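Tannase (Lactobacillus plantarum, PDB 3WA7) catalyses the hydrolysis of ester bonds in tannins, as a tannase of the alpha/beta-hydrolase family. Local coordinates at residues F220-V232 / K242-Q255. Numbering follows the deposited sequence.
Sequences FNGINDWHRYQPV and KFEPVSGQLTVEEQ
Trp226 lies flat against Gly248: its CG sits between the backbone N and the carbonyl carbon (chi1 50°), which turns the indole across to the partner strand, with Gly248 CA 3.8 Å from the centroid of the five-membered ring in a CH-pi contact. Gly248 has no side chain to intrude there. The indole's CD1 also touches Leu250 CD2, 3.9 Å away. On the opposite face of the two-stranded sheet Tyr229 CE2 packs on Pro245 CB at 3.7 Å, while Pro231 CD reaches Phe243 CE2.

The backbone evidence is an antiparallel ladder: Arg228 and Val246 bond both ways, Arg228 N to Val246 O at 2.9 Å with an N-H...O angle of 171°. Where the ladder ends, Leu250 N still donates to Asn224 O at 2.8 Å.

Among the polar side chains, His227 NE2 donates to Asp225 OD2 at 2.7 Å, close to the imidazole plane, which restrains the ring's rotation. A water links Asp225 OD1 to Gln249 OE1; another joins Trp226 NE1 to Glu254 OE1. The amides of Asn224 and Gln255 stack with planes 30° apart.

These strands form a beta hairpin separate from the large mixed sheet. It follows helix 209-220 and leads into helix 252-271 through a Thr251-Glu254 capping box, while Arg420 NH2 hydrogen-bonds to His227 O, and Arg341 pairs with the His227 backbone and donates from NE to Ile223 O.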
loop_
_atom_site.group_PDB
_atom_site.type_symbol
_atom_site.label_atom_id
_atom_site.label_comp_id
_atom_site.label_asym_id
_atom_site.label_seq_id
_atom_site.Cartn_x
_atom_site.Cartn_y
_atom_site.Cartn_z
ATOM N N PHE A 220 -13.656 -15.874 2.311
ATOM C CA PHE A 220 -13.544 -17.126 1.565
ATOM C C PHE A 220 -13.924 -18.438 2.241
ATOM O O PHE A 220 -13.756 -19.502 1.648
ATOM C CB PHE A 220 -12.128 -17.245 0.983
ATOM C CG PHE A 220 -11.855 -16.289 -0.150
ATOM C CD1 PHE A 220 -10.902 -15.280 -0.022
ATOM C CD2 PHE A 220 -12.547 -16.406 -1.353
ATOM C CE1 PHE A 220 -10.640 -14.401 -1.082
ATOM C CE2 PHE A 220 -12.293 -15.533 -2.416
ATOM C CZ PHE A 220 -11.336 -14.531 -2.278
ATOM N N ASN A 221 -14.436 -18.386 3.465
ATOM C CA ASN A 221 -14.830 -19.624 4.124
ATOM C C ASN A 221 -15.865 -20.320 3.247
ATOM O O ASN A 221 -16.774 -19.677 2.721
ATOM C CB ASN A 221 -15.425 -19.345 5.504
ATOM C CG ASN A 221 -15.946 -20.599 6.173
ATOM O OD1 ASN A 221 -17.155 -20.833 6.226
ATOM N ND2 ASN A 221 -15.031 -21.426 6.675
ATOM N N GLY A 222 -15.727 -21.632 3.087
ATOM C CA GLY A 222 -16.667 -22.365 2.256
ATOM C C GLY A 222 -16.095 -22.660 0.881
ATOM O O GLY A 222 -16.575 -23.547 0.177
ATOM N N ILE A 223 -15.079 -21.897 0.493
ATOM C CA ILE A 223 -14.412 -22.084 -0.791
ATOM C C ILE A 223 -13.107 -22.780 -0.423
ATOM O O ILE A 223 -12.147 -22.137 0.009
ATOM C CB ILE A 223 -14.141 -20.721 -1.463
ATOM C CG1 ILE A 223 -15.475 -20.002 -1.704
ATOM C CG2 ILE A 223 -13.385 -20.921 -2.771
ATOM C CD1 ILE A 223 -15.339 -18.561 -2.178
ATOM N N ASN A 224 -13.077 -24.099 -0.597
ATOM C CA ASN A 224 -11.921 -24.893 -0.199
ATOM C C ASN A 224 -10.769 -25.122 -1.165
ATOM O O ASN A 224 -9.775 -25.747 -0.799
ATOM C CB ASN A 224 -12.410 -26.232 0.350
ATOM C CG ASN A 224 -13.395 -26.056 1.486
ATOM O OD1 ASN A 224 -13.189 -25.225 2.370
ATOM N ND2 ASN A 224 -14.470 -26.833 1.471
ATOM N N ASP A 225 -10.887 -24.643 -2.394
ATOM C CA ASP A 225 -9.781 -24.793 -3.324
ATOM C C ASP A 225 -9.165 -23.415 -3.515
ATOM O O ASP A 225 -9.880 -22.421 -3.611
ATOM C CB ASP A 225 -10.255 -25.354 -4.672
ATOM C CG ASP A 225 -11.443 -24.607 -5.235
ATOM O OD1 ASP A 225 -12.516 -24.624 -4.596
ATOM O OD2 ASP A 225 -11.307 -24.006 -6.320
ATOM N N TRP A 226 -7.839 -23.349 -3.525
ATOM C CA TRP A 226 -7.163 -22.077 -3.728
ATOM C C TRP A 226 -6.333 -22.143 -5.001
ATOM O O TRP A 226 -5.902 -23.219 -5.419
ATOM C CB TRP A 226 -6.281 -21.714 -2.525
ATOM C CG TRP A 226 -5.347 -22.793 -2.064
ATOM C CD1 TRP A 226 -5.607 -23.764 -1.138
ATOM C CD2 TRP A 226 -3.996 -22.998 -2.493
ATOM N NE1 TRP A 226 -4.500 -24.559 -0.962
ATOM C CE2 TRP A 226 -3.497 -24.111 -1.782
ATOM C CE3 TRP A 226 -3.157 -22.349 -3.410
ATOM C CZ2 TRP A 226 -2.194 -24.592 -1.959
ATOM C CZ3 TRP A 226 -1.859 -22.827 -3.586
ATOM C CH2 TRP A 226 -1.393 -23.939 -2.862
ATOM N N HIS A 227 -6.114 -20.986 -5.615
ATOM C CA HIS A 227 -5.365 -20.903 -6.864
ATOM C C HIS A 227 -4.510 -19.645 -6.894
ATOM O O HIS A 227 -5.004 -18.553 -6.632
ATOM C CB HIS A 227 -6.345 -20.863 -8.041
ATOM C CG HIS A 227 -7.367 -21.954 -8.008
ATOM N ND1 HIS A 227 -7.146 -23.199 -8.558
ATOM C CD2 HIS A 227 -8.592 -22.009 -7.434
ATOM C CE1 HIS A 227 -8.189 -23.973 -8.322
ATOM N NE2 HIS A 227 -9.081 -23.275 -7.642
ATOM N N ARG A 228 -3.230 -19.797 -7.221
ATOM C CA ARG A 228 -2.338 -18.646 -7.299
ATOM C C ARG A 228 -1.162 -18.959 -8.212
ATOM O O ARG A 228 -1.087 -20.039 -8.795
ATOM C CB ARG A 228 -1.827 -18.271 -5.902
ATOM C CG ARG A 228 -0.926 -19.315 -5.259
ATOM C CD ARG A 228 -0.789 -19.093 -3.755
ATOM N NE ARG A 228 -0.164 -17.816 -3.417
ATOM C CZ ARG A 228 -0.041 -17.354 -2.175
ATOM N NH1 ARG A 228 -0.506 -18.063 -1.152
ATOM N NH2 ARG A 228 0.551 -16.188 -1.949
ATOM N N TYR A 229 -0.256 -17.999 -8.346
ATOM C CA TYR A 229 0.935 -18.186 -9.160
ATOM C C TYR A 229 2.134 -17.919 -8.264
ATOM O O TYR A 229 2.209 -16.874 -7.616
ATOM C CB TYR A 229 0.951 -17.221 -10.353
ATOM C CG TYR A 229 -0.059 -17.554 -11.430
ATOM C CD1 TYR A 229 -1.394 -17.174 -11.304
ATOM C CD2 TYR A 229 0.313 -18.284 -12.559
ATOM C CE1 TYR A 229 -2.336 -17.515 -12.275
ATOM C CE2 TYR A 229 -0.621 -18.633 -13.536
ATOM C CZ TYR A 229 -1.943 -18.245 -13.387
ATOM O OH TYR A 229 -2.875 -18.592 -14.341
ATOM N N GLN A 230 3.061 -18.870 -8.208
ATOM C CA GLN A 230 4.245 -18.698 -7.381
ATOM C C GLN A 230 5.467 -18.436 -8.249
ATOM O O GLN A 230 5.689 -19.113 -9.253
ATOM C CB GLN A 230 4.492 -19.931 -6.508
ATOM C CG GLN A 230 4.941 -21.163 -7.268
ATOM C CD GLN A 230 5.474 -22.246 -6.349
ATOM O OE1 GLN A 230 4.761 -22.747 -5.478
ATOM N NE2 GLN A 230 6.737 -22.612 -6.538
ATOM N N PRO A 231 6.274 -17.437 -7.873
ATOM C CA PRO A 231 7.474 -17.114 -8.643
ATOM C C PRO A 231 8.467 -18.267 -8.617
ATOM O O PRO A 231 8.588 -18.970 -7.615
ATOM C CB PRO A 231 8.001 -15.864 -7.941
ATOM C CG PRO A 231 7.576 -16.077 -6.521
ATOM C CD PRO A 231 6.158 -16.569 -6.688
ATOM N N VAL A 232 9.164 -18.470 -9.729
ATOM C CA VAL A 232 10.150 -19.535 -9.827
ATOM C C VAL A 232 11.428 -18.989 -10.454
ATOM O O VAL A 232 11.513 -17.803 -10.773
ATOM C CB VAL A 232 9.626 -20.712 -10.679
ATOM C CG1 VAL A 232 8.394 -21.320 -10.017
ATOM C CG2 VAL A 232 9.298 -20.240 -12.086
ATOM N N LYS A 242 9.598 -15.376 -13.401
ATOM C CA LYS A 242 8.671 -16.249 -14.105
ATOM C C LYS A 242 7.734 -16.837 -13.062
ATOM O O LYS A 242 8.126 -17.023 -11.909
ATOM C CB LYS A 242 9.416 -17.379 -14.819
ATOM C CG LYS A 242 10.291 -16.928 -15.974
ATOM C CD LYS A 242 10.792 -18.123 -16.770
ATOM C CE LYS A 242 11.668 -17.690 -17.934
ATOM N NZ LYS A 242 12.902 -17.000 -17.464
ATOM N N PHE A 243 6.499 -17.119 -13.460
ATOM C CA PHE A 243 5.524 -17.691 -12.543
ATOM C C PHE A 243 4.979 -19.024 -13.027
ATOM O O PHE A 243 4.933 -19.304 -14.226
ATOM C CB PHE A 243 4.344 -16.736 -12.327
ATOM C CG PHE A 243 4.693 -15.498 -11.556
ATOM C CD1 PHE A 243 5.275 -14.405 -12.190
ATOM C CD2 PHE A 243 4.447 -15.426 -10.189
ATOM C CE1 PHE A 243 5.604 -13.255 -11.472
ATOM C CE2 PHE A 243 4.772 -14.284 -9.464
ATOM C CZ PHE A 243 5.352 -13.196 -10.107
ATOM N N GLU A 244 4.568 -19.846 -12.073
ATOM C CA GLU A 244 3.987 -21.143 -12.366
ATOM C C GLU A 244 2.703 -21.253 -11.563
ATOM O O GLU A 244 2.672 -20.919 -10.378
ATOM C CB GLU A 244 4.947 -22.267 -11.980
ATOM C CG GLU A 244 6.028 -22.530 -13.016
ATOM C CD GLU A 244 6.963 -23.649 -12.607
ATOM O OE1 GLU A 244 6.466 -24.683 -12.110
ATOM O OE2 GLU A 244 8.190 -23.501 -12.791
ATOM N N PRO A 245 1.617 -21.706 -12.204
ATOM C CA PRO A 245 0.338 -21.842 -11.507
ATOM C C PRO A 245 0.400 -22.939 -10.454
ATOM O O PRO A 245 0.976 -24.004 -10.681
ATOM C CB PRO A 245 -0.632 -22.171 -12.635
ATOM C CG PRO A 245 0.221 -22.974 -13.571
ATOM C CD PRO A 245 1.506 -22.169 -13.600
ATOM N N VAL A 246 -0.182 -22.664 -9.296
ATOM C CA VAL A 246 -0.209 -23.629 -8.210
ATOM C C VAL A 246 -1.583 -23.588 -7.559
ATOM O O VAL A 246 -2.212 -22.534 -7.483
ATOM C CB VAL A 246 0.870 -23.317 -7.151
ATOM C CG1 VAL A 246 2.254 -23.486 -7.759
ATOM C CG2 VAL A 246 0.694 -21.904 -6.627
ATOM N N SER A 247 -2.055 -24.740 -7.105
ATOM C CA SER A 247 -3.359 -24.812 -6.467
ATOM C C SER A 247 -3.371 -25.905 -5.415
ATOM O O SER A 247 -2.435 -26.698 -5.316
ATOM C CB SER A 247 -4.446 -25.087 -7.507
ATOM O OG SER A 247 -4.257 -26.349 -8.123
ATOM N N GLY A 248 -4.437 -25.939 -4.628
ATOM C CA GLY A 248 -4.549 -26.947 -3.596
ATOM C C GLY A 248 -5.923 -26.955 -2.965
ATOM O O GLY A 248 -6.734 -26.061 -3.207
ATOM N N GLN A 249 -6.180 -27.979 -2.159
ATOM C CA GLN A 249 -7.448 -28.134 -1.464
ATOM C C GLN A 249 -7.185 -28.011 0.029
ATOM O O GLN A 249 -6.233 -28.598 0.543
ATOM C CB GLN A 249 -8.051 -29.510 -1.750
ATOM C CG GLN A 249 -8.566 -29.707 -3.161
ATOM C CD GLN A 249 -9.756 -28.825 -3.472
ATOM O OE1 GLN A 249 -10.670 -28.685 -2.658
ATOM N NE2 GLN A 249 -9.759 -28.235 -4.662
ATOM N N LEU A 250 -8.022 -27.247 0.721
ATOM C CA LEU A 250 -7.867 -27.076 2.158
ATOM C C LEU A 250 -8.174 -28.389 2.864
ATOM O O LEU A 250 -9.140 -29.073 2.528
ATOM C CB LEU A 250 -8.820 -25.997 2.684
ATOM C CG LEU A 250 -8.650 -24.572 2.156
ATOM C CD1 LEU A 250 -9.658 -23.660 2.843
ATOM C CD2 LEU A 250 -7.229 -24.091 2.414
ATOM N N THR A 251 -7.342 -28.740 3.837
ATOM C CA THR A 251 -7.544 -29.960 4.608
ATOM C C THR A 251 -8.691 -29.691 5.571
ATOM O O THR A 251 -9.133 -28.551 5.705
ATOM C CB THR A 251 -6.296 -30.313 5.430
ATOM O OG1 THR A 251 -5.965 -29.211 6.285
ATOM C CG2 THR A 251 -5.120 -30.614 4.515
ATOM N N VAL A 252 -9.175 -30.730 6.243
ATOM C CA VAL A 252 -10.261 -30.550 7.192
ATOM C C VAL A 252 -9.787 -29.605 8.291
ATOM O O VAL A 252 -10.542 -28.753 8.759
ATOM C CB VAL A 252 -10.696 -31.896 7.816
ATOM C CG1 VAL A 252 -11.774 -31.665 8.865
ATOM C CG2 VAL A 252 -11.218 -32.820 6.729
ATOM N N GLU A 253 -8.526 -29.752 8.683
ATOM C CA GLU A 253 -7.943 -28.914 9.726
ATOM C C GLU A 253 -7.940 -27.449 9.299
ATOM O O GLU A 253 -8.229 -26.560 10.102
ATOM C CB GLU A 253 -6.515 -29.366 10.033
ATOM C CG GLU A 253 -5.908 -28.712 11.264
ATOM C CD GLU A 253 -4.572 -29.323 11.649
ATOM O OE1 GLU A 253 -4.499 -30.564 11.762
ATOM O OE2 GLU A 253 -3.600 -28.566 11.844
ATOM N N GLU A 254 -7.604 -27.203 8.035
ATOM C CA GLU A 254 -7.580 -25.844 7.508
ATOM C C GLU A 254 -9.001 -25.300 7.405
ATOM O O GLU A 254 -9.234 -24.108 7.602
ATOM C CB GLU A 254 -6.920 -25.812 6.130
ATOM C CG GLU A 254 -5.414 -26.012 6.140
ATOM C CD GLU A 254 -4.828 -26.006 4.739
ATOM O OE1 GLU A 254 -5.187 -26.898 3.944
ATOM O OE2 GLU A 254 -4.018 -25.105 4.430
ATOM N N GLN A 255 -9.947 -26.177 7.085
ATOM C CA GLN A 255 -11.346 -25.784 6.973
ATOM C C GLN A 255 -11.894 -25.419 8.348
ATOM O O GLN A 255 -12.724 -24.522 8.479
ATOM C CB GLN A 255 -12.172 -26.922 6.365
ATOM C CG GLN A 255 -11.871 -27.173 4.895
ATOM C CD GLN A 255 -12.602 -28.383 4.347
ATOM O OE1 GLN A 255 -13.817 -28.506 4.491
ATOM N NE2 GLN A 255 -11.863 -29.285 3.710
HETATM O O HOH W 1 -14.780 -24.266 6.665
HETATM O O HOH W 2 -13.151 -27.032 -3.290
HETATM O O HOH W 3 -3.996 -26.275 1.326
#